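Local coordinates for protein 1-pyrroline-5-carboxylate dehydrogenase (Thermus thermophilus, PDB 1UZB) that probably catalyses the NAD-dependent oxidation of the semialdehyde in equilibrium with 1-pyrroline-5-carboxylate to glutamate, at residues 250-261 against 278-289. Sequence-based numbering, arbitrary orientation. Where two conformers were deposited one is given.
Sequences HPRIRFINFTGS and GQTWFKRAYVET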
ATOM      1  N   HIS A 250      21.673 -33.795  21.919  1.00  8.26           N
ATOM      2  CA  HIS A 250      21.329 -33.282  23.241  1.00  8.25           C
ATOM      3  C   HIS A 250      19.836 -32.997  23.401  1.00  8.87           C
ATOM      4  O   HIS A 250      19.203 -32.422  22.514  1.00  8.19           O
ATOM      5  CB  HIS A 250      22.136 -32.009  23.508  1.00  8.57           C
ATOM      6  CG  HIS A 250      22.313 -31.689  24.959  1.00  7.94           C
ATOM      7  ND1 HIS A 250      21.263 -31.348  25.786  1.00  7.42           N
ATOM      8  CD2 HIS A 250      23.428 -31.641  25.727  1.00  9.70           C
ATOM      9  CE1 HIS A 250      21.724 -31.104  26.999  1.00  9.24           C
ATOM     10  NE2 HIS A 250      23.034 -31.274  26.990  1.00 10.10           N
ATOM     11  N   PRO A 251      19.248 -33.401  24.536  1.00  8.04           N
ATOM     12  CA  PRO A 251      17.819 -33.144  24.729  1.00  8.17           C
ATOM     13  C   PRO A 251      17.493 -31.659  24.869  1.00  7.80           C
ATOM     14  O   PRO A 251      16.352 -31.250  24.658  1.00  9.59           O
ATOM     15  CB  PRO A 251      17.493 -33.930  25.999  1.00  8.25           C
ATOM     16  CG  PRO A 251      18.789 -33.898  26.758  1.00  8.05           C
ATOM     17  CD  PRO A 251      19.807 -34.157  25.673  1.00  8.52           C
ATOM     18  N   ARG A 252      18.497 -30.852  25.205  1.00  7.82           N
ATOM     19  CA  ARG A 252      18.284 -29.420  25.390  1.00  8.39           C
ATOM     20  C   ARG A 252      18.701 -28.521  24.223  1.00  7.15           C
ATOM     21  O   ARG A 252      18.774 -27.300  24.370  1.00  8.66           O
ATOM     22  CB  ARG A 252      18.968 -28.952  26.677  1.00 10.47           C
ATOM     23  CG  ARG A 252      18.413 -29.603  27.935  1.00 15.53           C
ATOM     24  CD  ARG A 252      16.935 -29.288  28.119  1.00 20.42           C
ATOM     25  NE  ARG A 252      16.695 -27.855  28.263  1.00 25.94           N
ATOM     26  CZ  ARG A 252      15.496 -27.313  28.453  1.00 27.27           C
ATOM     27  NH1 ARG A 252      14.420 -28.083  28.523  1.00 28.98           N
ATOM     28  NH2 ARG A 252      15.373 -25.996  28.570  1.00 28.54           N
ATOM     29  N   ILE A 253      18.997 -29.119  23.076  1.00  6.71           N
ATOM     30  CA  ILE A 253      19.332 -28.336  21.890  1.00  5.93           C
ATOM     31  C   ILE A 253      18.010 -28.191  21.135  1.00  6.01           C
ATOM     32  O   ILE A 253      17.349 -29.183  20.817  1.00  6.35           O
ATOM     33  CB  ILE A 253      20.412 -29.040  21.030  1.00  5.84           C
ATOM     34  CG1 ILE A 253      21.799 -28.614  21.518  1.00  6.65           C
ATOM     35  CG2 ILE A 253      20.239 -28.702  19.553  1.00  6.72           C
ATOM     36  CD1 ILE A 253      22.141 -27.151  21.232  1.00  8.46           C
ATOM     37  N   ARG A 254      17.614 -26.949  20.869  1.00  5.23           N
ATOM     38  CA  ARG A 254      16.337 -26.677  20.208  1.00  5.27           C
ATOM     39  C   ARG A 254      16.334 -26.803  18.691  1.00  4.51           C
ATOM     40  O   ARG A 254      15.343 -27.231  18.098  1.00  5.71           O
ATOM     41  CB  ARG A 254      15.841 -25.279  20.600  1.00  6.65           C
ATOM     42  CG  ARG A 254      14.431 -24.954  20.117  1.00  5.52           C
ATOM     43  CD  ARG A 254      13.407 -25.818  20.829  1.00  5.44           C
ATOM     44  NE  ARG A 254      12.046 -25.707  20.305  1.00  7.14           N
ATOM     45  CZ  ARG A 254      11.609 -26.326  19.214  1.00  6.31           C
ATOM     46  NH1 ARG A 254      10.349 -26.177  18.830  1.00  8.50           N
ATOM     47  NH2 ARG A 254      12.427 -27.092  18.500  1.00  7.39           N
ATOM     48  N   PHE A 255      17.431 -26.408  18.059  1.00  4.90           N
ATOM     49  CA  PHE A 255      17.528 -26.490  16.611  1.00  4.90           C
ATOM     50  C   PHE A 255      18.961 -26.699  16.183  1.00  5.31           C
ATOM     51  O   PHE A 255      19.894 -26.442  16.945  1.00  5.87           O
ATOM     52  CB  PHE A 255      16.977 -25.218  15.946  1.00  5.51           C
ATOM     53  CG  PHE A 255      17.708 -23.952  16.324  1.00  5.86           C
ATOM     54  CD1 PHE A 255      17.284 -23.185  17.402  1.00  5.57           C
ATOM     55  CD2 PHE A 255      18.825 -23.527  15.602  1.00  5.69           C
ATOM     56  CE1 PHE A 255      17.954 -22.015  17.758  1.00  6.70           C
ATOM     57  CE2 PHE A 255      19.501 -22.357  15.951  1.00  6.36           C
ATOM     58  CZ  PHE A 255      19.064 -21.599  17.031  1.00  6.88           C
ATOM     59  N   ILE A 256      19.123 -27.156  14.950  1.00  5.43           N
ATOM     60  CA  ILE A 256      20.436 -27.412  14.385  1.00  6.72           C
ATOM     61  C   ILE A 256      20.478 -26.779  13.004  1.00  6.58           C
ATOM     62  O   ILE A 256      19.594 -27.016  12.186  1.00  7.20           O
ATOM     63  CB  ILE A 256      20.684 -28.927  14.234  1.00  6.67           C
ATOM     64  CG1 ILE A 256      20.560 -29.613  15.595  1.00  8.76           C
ATOM     65  CG2 ILE A 256      22.060 -29.182  13.641  1.00  9.89           C
ATOM     66  CD1 ILE A 256      20.125 -31.064  15.500  1.00 11.04           C
ATOM     67  N   ASN A 257      21.490 -25.951  12.763  1.00  6.23           N
ATOM     68  CA  ASN A 257      21.657 -25.307  11.469  1.00  6.33           C
ATOM     69  C   ASN A 257      22.977 -25.869  10.942  1.00  6.83           C
ATOM     70  O   ASN A 257      24.038 -25.632  11.522  1.00  7.18           O
ATOM     71  CB  ASN A 257      21.718 -23.786  11.642  1.00  6.89           C
ATOM     72  CG  ASN A 257      21.411 -23.036  10.358  1.00  6.17           C
ATOM     73  OD1 ASN A 257      20.993 -23.624   9.358  1.00  8.68           O
ATOM     74  ND2 ASN A 257      21.613 -21.724  10.384  1.00  7.41           N
ATOM     75  N   PHE A 258      22.900 -26.630   9.856  1.00  6.20           N
ATOM     76  CA  PHE A 258      24.072 -27.280   9.291  1.00  6.29           C
ATOM     77  C   PHE A 258      24.280 -27.066   7.804  1.00  7.60           C
ATOM     78  O   PHE A 258      23.330 -27.053   7.023  1.00  7.09           O
ATOM     79  CB  PHE A 258      23.978 -28.789   9.548  1.00  6.65           C
ATOM     80  CG  PHE A 258      24.984 -29.607   8.783  1.00  6.51           C
ATOM     81  CD1 PHE A 258      26.273 -29.779   9.268  1.00  7.75           C
ATOM     82  CD2 PHE A 258      24.631 -30.216   7.579  1.00  6.44           C
ATOM     83  CE1 PHE A 258      27.201 -30.548   8.570  1.00  9.02           C
ATOM     84  CE2 PHE A 258      25.553 -30.989   6.868  1.00  7.18           C
ATOM     85  CZ  PHE A 258      26.839 -31.154   7.366  1.00  7.63           C
ATOM     86  N   THR A 259      25.546 -26.909   7.429  1.00  7.56           N
ATOM     87  CA  THR A 259      25.939 -26.773   6.035  1.00  8.84           C
ATOM     88  C   THR A 259      27.211 -27.603   5.918  1.00  8.30           C
ATOM     89  O   THR A 259      28.183 -27.365   6.633  1.00  9.20           O
ATOM     90  CB  THR A 259      26.229 -25.310   5.637  1.00 10.06           C
ATOM     91  OG1 THR A 259      25.038 -24.527   5.792  1.00 10.76           O
ATOM     92  CG2 THR A 259      26.675 -25.241   4.179  1.00 11.35           C
ATOM     93  N   GLY A 260      27.181 -28.597   5.036  1.00  7.56           N
ATOM     94  CA  GLY A 260      28.328 -29.468   4.846  1.00  8.68           C
ATOM     95  C   GLY A 260      27.998 -30.633   3.931  1.00  8.29           C
ATOM     96  O   GLY A 260      27.116 -30.531   3.075  1.00  9.43           O
ATOM     97  N   SER A 261      28.692 -31.752   4.122  1.00  8.63           N
ATOM     98  CA  SER A 261      28.492 -32.929   3.285  1.00 10.00           C
ATOM     99  C   SER A 261      27.162 -33.641   3.510  1.00  8.45           C
ATOM    100  O   SER A 261      26.570 -33.577   4.591  1.00  8.54           O
ATOM    101  CB  SER A 261      29.622 -33.935   3.508  1.00 11.47           C
ATOM    102  OG  SER A 261      29.502 -34.542   4.782  1.00 14.37           O
ATOM    103  N   GLY A 278      14.317 -37.146  27.994  1.00 10.32           N
ATOM    104  CA  GLY A 278      14.021 -35.897  28.676  1.00  9.96           C
ATOM    105  C   GLY A 278      13.693 -34.726  27.764  1.00  9.06           C
ATOM    106  O   GLY A 278      13.305 -33.662  28.237  1.00  9.71           O
ATOM    107  N   GLN A 279      13.842 -34.921  26.457  1.00  8.88           N
ATOM    108  CA  GLN A 279      13.572 -33.870  25.480  1.00  8.78           C
ATOM    109  C   GLN A 279      12.093 -33.484  25.492  1.00  7.89           C
ATOM    110  O   GLN A 279      11.219 -34.350  25.531  1.00  8.35           O
ATOM    111  CB  GLN A 279      13.989 -34.365  24.098  1.00  7.31           C
ATOM    112  CG  GLN A 279      14.032 -33.313  23.010  1.00  6.74           C
ATOM    113  CD  GLN A 279      14.586 -33.888  21.727  1.00  8.08           C
ATOM    114  OE1 GLN A 279      15.668 -34.482  21.722  1.00  7.42           O
ATOM    115  NE2 GLN A 279      13.850 -33.729  20.632  1.00  7.74           N
ATOM    116  N   THR A 280      11.815 -32.182  25.435  1.00  7.93           N
ATOM    117  CA  THR A 280      10.439 -31.696  25.480  1.00  8.58           C
ATOM    118  C   THR A 280       9.966 -30.927  24.248  1.00  7.54           C
ATOM    119  O   THR A 280       9.106 -30.050  24.344  1.00  8.76           O
ATOM    120  CB  THR A 280      10.218 -30.810  26.718  1.00 10.44           C
ATOM    121  OG1 THR A 280      11.164 -29.736  26.708  1.00 12.99           O
ATOM    122  CG2 THR A 280      10.392 -31.626  27.993  1.00 12.53           C
ATOM    123  N   TRP A 281      10.524 -31.258  23.091  1.00  7.10           N
ATOM    124  CA  TRP A 281      10.124 -30.610  21.849  1.00  6.19           C
ATOM    125  C   TRP A 281      10.571 -31.413  20.648  1.00  6.42           C
ATOM    126  O   TRP A 281      11.352 -32.363  20.775  1.00  7.28           O
ATOM    127  CB  TRP A 281      10.718 -29.196  21.746  1.00  6.35           C
ATOM    128  CG  TRP A 281      12.213 -29.127  21.929  1.00  5.91           C
ATOM    129  CD1 TRP A 281      13.177 -29.712  21.150  1.00  6.67           C
ATOM    130  CD2 TRP A 281      12.909 -28.421  22.960  1.00  5.73           C
ATOM    131  NE1 TRP A 281      14.430 -29.409  21.637  1.00  6.51           N
ATOM    132  CE2 TRP A 281      14.292 -28.618  22.748  1.00  6.21           C
ATOM    133  CE3 TRP A 281      12.497 -27.637  24.044  1.00  7.14           C
ATOM    134  CZ2 TRP A 281      15.266 -28.058  23.584  1.00  6.54           C
ATOM    135  CZ3 TRP A 281      13.467 -27.081  24.875  1.00  7.94           C
ATOM    136  CH2 TRP A 281      14.835 -27.296  24.639  1.00  8.33           C
ATOM    137  N   PHE A 282      10.053 -31.039  19.486  1.00  6.35           N
ATOM    138  CA  PHE A 282      10.432 -31.672  18.237  1.00  6.48           C
ATOM    139  C   PHE A 282      11.511 -30.754  17.668  1.00  6.53           C
ATOM    140  O   PHE A 282      11.251 -29.594  17.347  1.00  6.07           O
ATOM    141  CB  PHE A 282       9.240 -31.752  17.275  1.00  6.74           C
ATOM    142  CG  PHE A 282       8.196 -32.755  17.681  1.00  6.17           C
ATOM    143  CD1 PHE A 282       7.209 -32.434  18.609  1.00  6.73           C
ATOM    144  CD2 PHE A 282       8.215 -34.037  17.142  1.00  6.54           C
ATOM    145  CE1 PHE A 282       6.259 -33.378  18.994  1.00  7.90           C
ATOM    146  CE2 PHE A 282       7.273 -34.987  17.518  1.00  7.51           C
ATOM    147  CZ  PHE A 282       6.291 -34.660  18.447  1.00  6.90           C
ATOM    148  N   LYS A 283      12.730 -31.266  17.569  1.00  6.51           N
ATOM    149  CA  LYS A 283      13.843 -30.481  17.053  1.00  6.34           C
ATOM    150  C   LYS A 283      13.698 -30.076  15.598  1.00  6.47           C
ATOM    151  O   LYS A 283      13.166 -30.825  14.776  1.00  7.94           O
ATOM    152  CB  LYS A 283      15.149 -31.264  17.178  1.00  8.12           C
ATOM    153  CG  LYS A 283      15.648 -31.447  18.582  1.00  8.14           C
ATOM    154  CD  LYS A 283      16.864 -32.355  18.587  1.00  9.36           C
ATOM    155  CE  LYS A 283      17.483 -32.410  19.964  1.00  8.34           C
ATOM    156  NZ  LYS A 283      18.546 -33.448  20.037  1.00  7.99           N
ATOM    157  N   ARG A 284      14.184 -28.881  15.285  1.00  6.31           N
ATOM    158  CA  ARG A 284      14.183 -28.412  13.914  1.00  6.38           C
ATOM    159  C   ARG A 284      15.624 -28.544  13.450  1.00  6.15           C
ATOM    160  O   ARG A 284      16.552 -28.183  14.172  1.00  6.57           O
ATOM    161  CB  ARG A 284      13.743 -26.953  13.822  1.00  6.23           C
ATOM    162  CG  ARG A 284      12.286 -26.732  14.159  1.00  6.07           C
ATOM    163  CD  ARG A 284      11.853 -25.336  13.761  1.00  7.05           C
ATOM    164  NE  ARG A 284      10.485 -25.067  14.193  1.00  6.94           N
ATOM    165  CZ  ARG A 284       9.849 -23.921  13.984  1.00  6.18           C
ATOM    166  NH1 ARG A 284      10.450 -22.928  13.342  1.00  7.46           N
ATOM    167  NH2 ARG A 284       8.610 -23.764  14.430  1.00  8.47           N
ATOM    168  N   ALA A 285      15.807 -29.093  12.257  1.00  7.01           N
ATOM    169  CA  ALA A 285      17.135 -29.266  11.688  1.00  6.82           C
ATOM    170  C   ALA A 285      17.113 -28.756  10.261  1.00  6.88           C
ATOM    171  O   ALA A 285      16.323 -29.226   9.434  1.00  8.85           O
ATOM    172  CB  ALA A 285      17.539 -30.734  11.715  1.00  8.87           C
ATOM    173  N   TYR A 286      17.971 -27.784   9.981  1.00  6.65           N
ATOM    174  CA  TYR A 286      18.073 -27.206   8.652  1.00  6.96           C
ATOM    175  C   TYR A 286      19.418 -27.638   8.106  1.00  7.88           C
ATOM    176  O   TYR A 286      20.444 -27.456   8.756  1.00  8.15           O
ATOM    177  CB  TYR A 286      17.966 -25.681   8.742  1.00  8.14           C
ATOM    178  CG  TYR A 286      17.198 -25.167   9.949  0.50  6.20           C
ATOM    179  CD1 TYR A 286      17.852 -24.882  11.146  0.50  8.05           C
ATOM    180  CD2 TYR A 286      15.817 -24.971   9.895  0.50  6.11           C
ATOM    181  CE1 TYR A 286      17.154 -24.413  12.258  0.50  7.19           C
ATOM    182  CE2 TYR A 286      15.110 -24.500  11.003  0.50  5.61           C
ATOM    183  CZ  TYR A 286      15.785 -24.220  12.181  0.50  4.75           C
ATOM    184  OH  TYR A 286      15.104 -23.732  13.278  0.50  4.48           O
ATOM    185  N   VAL A 287      19.412 -28.246   6.924  1.00  8.39           N
ATOM    186  CA  VAL A 287      20.651 -28.722   6.336  1.00 10.21           C
ATOM    187  C   VAL A 287      20.824 -28.354   4.863  1.00  9.44           C
ATOM    188  O   VAL A 287      19.878 -28.417   4.076  1.00 11.89           O
ATOM    189  CB  VAL A 287      20.766 -30.261   6.478  1.00 10.19           C
ATOM    190  CG1 VAL A 287      20.633 -30.664   7.943  1.00 12.91           C
ATOM    191  CG2 VAL A 287      19.695 -30.944   5.644  1.00 13.32           C
ATOM    192  N   GLU A 288      22.036 -27.935   4.510  1.00  9.48           N
ATOM    193  CA  GLU A 288      22.399 -27.601   3.130  1.00  9.97           C
ATOM    194  C   GLU A 288      23.509 -28.613   2.897  1.00  8.18           C
ATOM    195  O   GLU A 288      24.568 -28.535   3.525  1.00  9.11           O
ATOM    196  CB  GLU A 288      22.925 -26.164   3.031  1.00 12.09           C
ATOM    197  CG  GLU A 288      23.035 -25.616   1.608  0.50 11.46           C
ATOM    198  CD  GLU A 288      24.431 -25.741   1.017  0.50 10.97           C
ATOM    199  OE1 GLU A 288      24.849 -26.867   0.668  0.50 10.68           O
ATOM    200  OE2 GLU A 288      25.113 -24.702   0.907  0.50  9.66           O
ATOM    201  N   THR A 289      23.264 -29.554   1.990  1.00  7.38           N
ATOM    202  CA  THR A 289      24.184 -30.658   1.756  1.00  9.13           C
ATOM    203  C   THR A 289      24.909 -30.830   0.424  1.00 10.06           C
ATOM    204  O   THR A 289      25.201 -31.962   0.025  1.00 11.25           O
ATOM    205  CB  THR A 289      23.455 -31.966   2.078  1.00  9.24           C
ATOM    206  OG1 THR A 289      22.150 -31.931   1.482  1.00  8.18           O
ATOM    207  CG2 THR A 289      23.300 -32.129   3.583  1.00  9.87           C
TER
HETATM  208  O   HOH W   1      14.029 -30.358  25.763  1.00  8.91           O
HETATM  209  O   HOH W   2      14.610 -31.266  28.540  1.00 19.77           O
HETATM  210  O   HOH W   3       9.146 -27.979  16.861  1.00 10.48           O
HETATM  211  O   HOH W   4      27.463 -28.393   1.748  1.00 31.82           O
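R254 crosses one face of the W281 indole: with CG anti to the backbone N (chi1 -172°) and a bend at chi2, its CD comes 3.5 Å from the centroid of the five-membered ring, a CH-pi contact. The guanidinium follows, nearly flat on the ring (planes 14° apart) in an off-centre cation-pi stack. Arginine suits this place because R254 NH2 also reaches F282 O, 3.0 Å away and tilted from the guanidinium plane. Tryptophan offers both a broad face and an in-plane N-H: W281 NE1 donates to I253 O (3.0 Å), from above the carbonyl plane. Replacing W281 by alanine removes the indole, which is likely to leave I253 O without this donor and the R254 guanidinium without its stacking surface. K283, extended beyond CG, has the length to pass I253 O and deliver NZ to H250 O (2.8 Å); V248 O is its second acceptor. Beyond these loops, strands 255-259 and 284-288 pair in parallel, the two strands of a beta-alpha-beta crossover through helix 262-272 in the Rossmann-type domain of this family. Backbone bonds include I256 N to R284 O and Y286 N to I256 O. Apolar F258 and V287 suit the face under that helix, V287 CB meeting the phenyl edge.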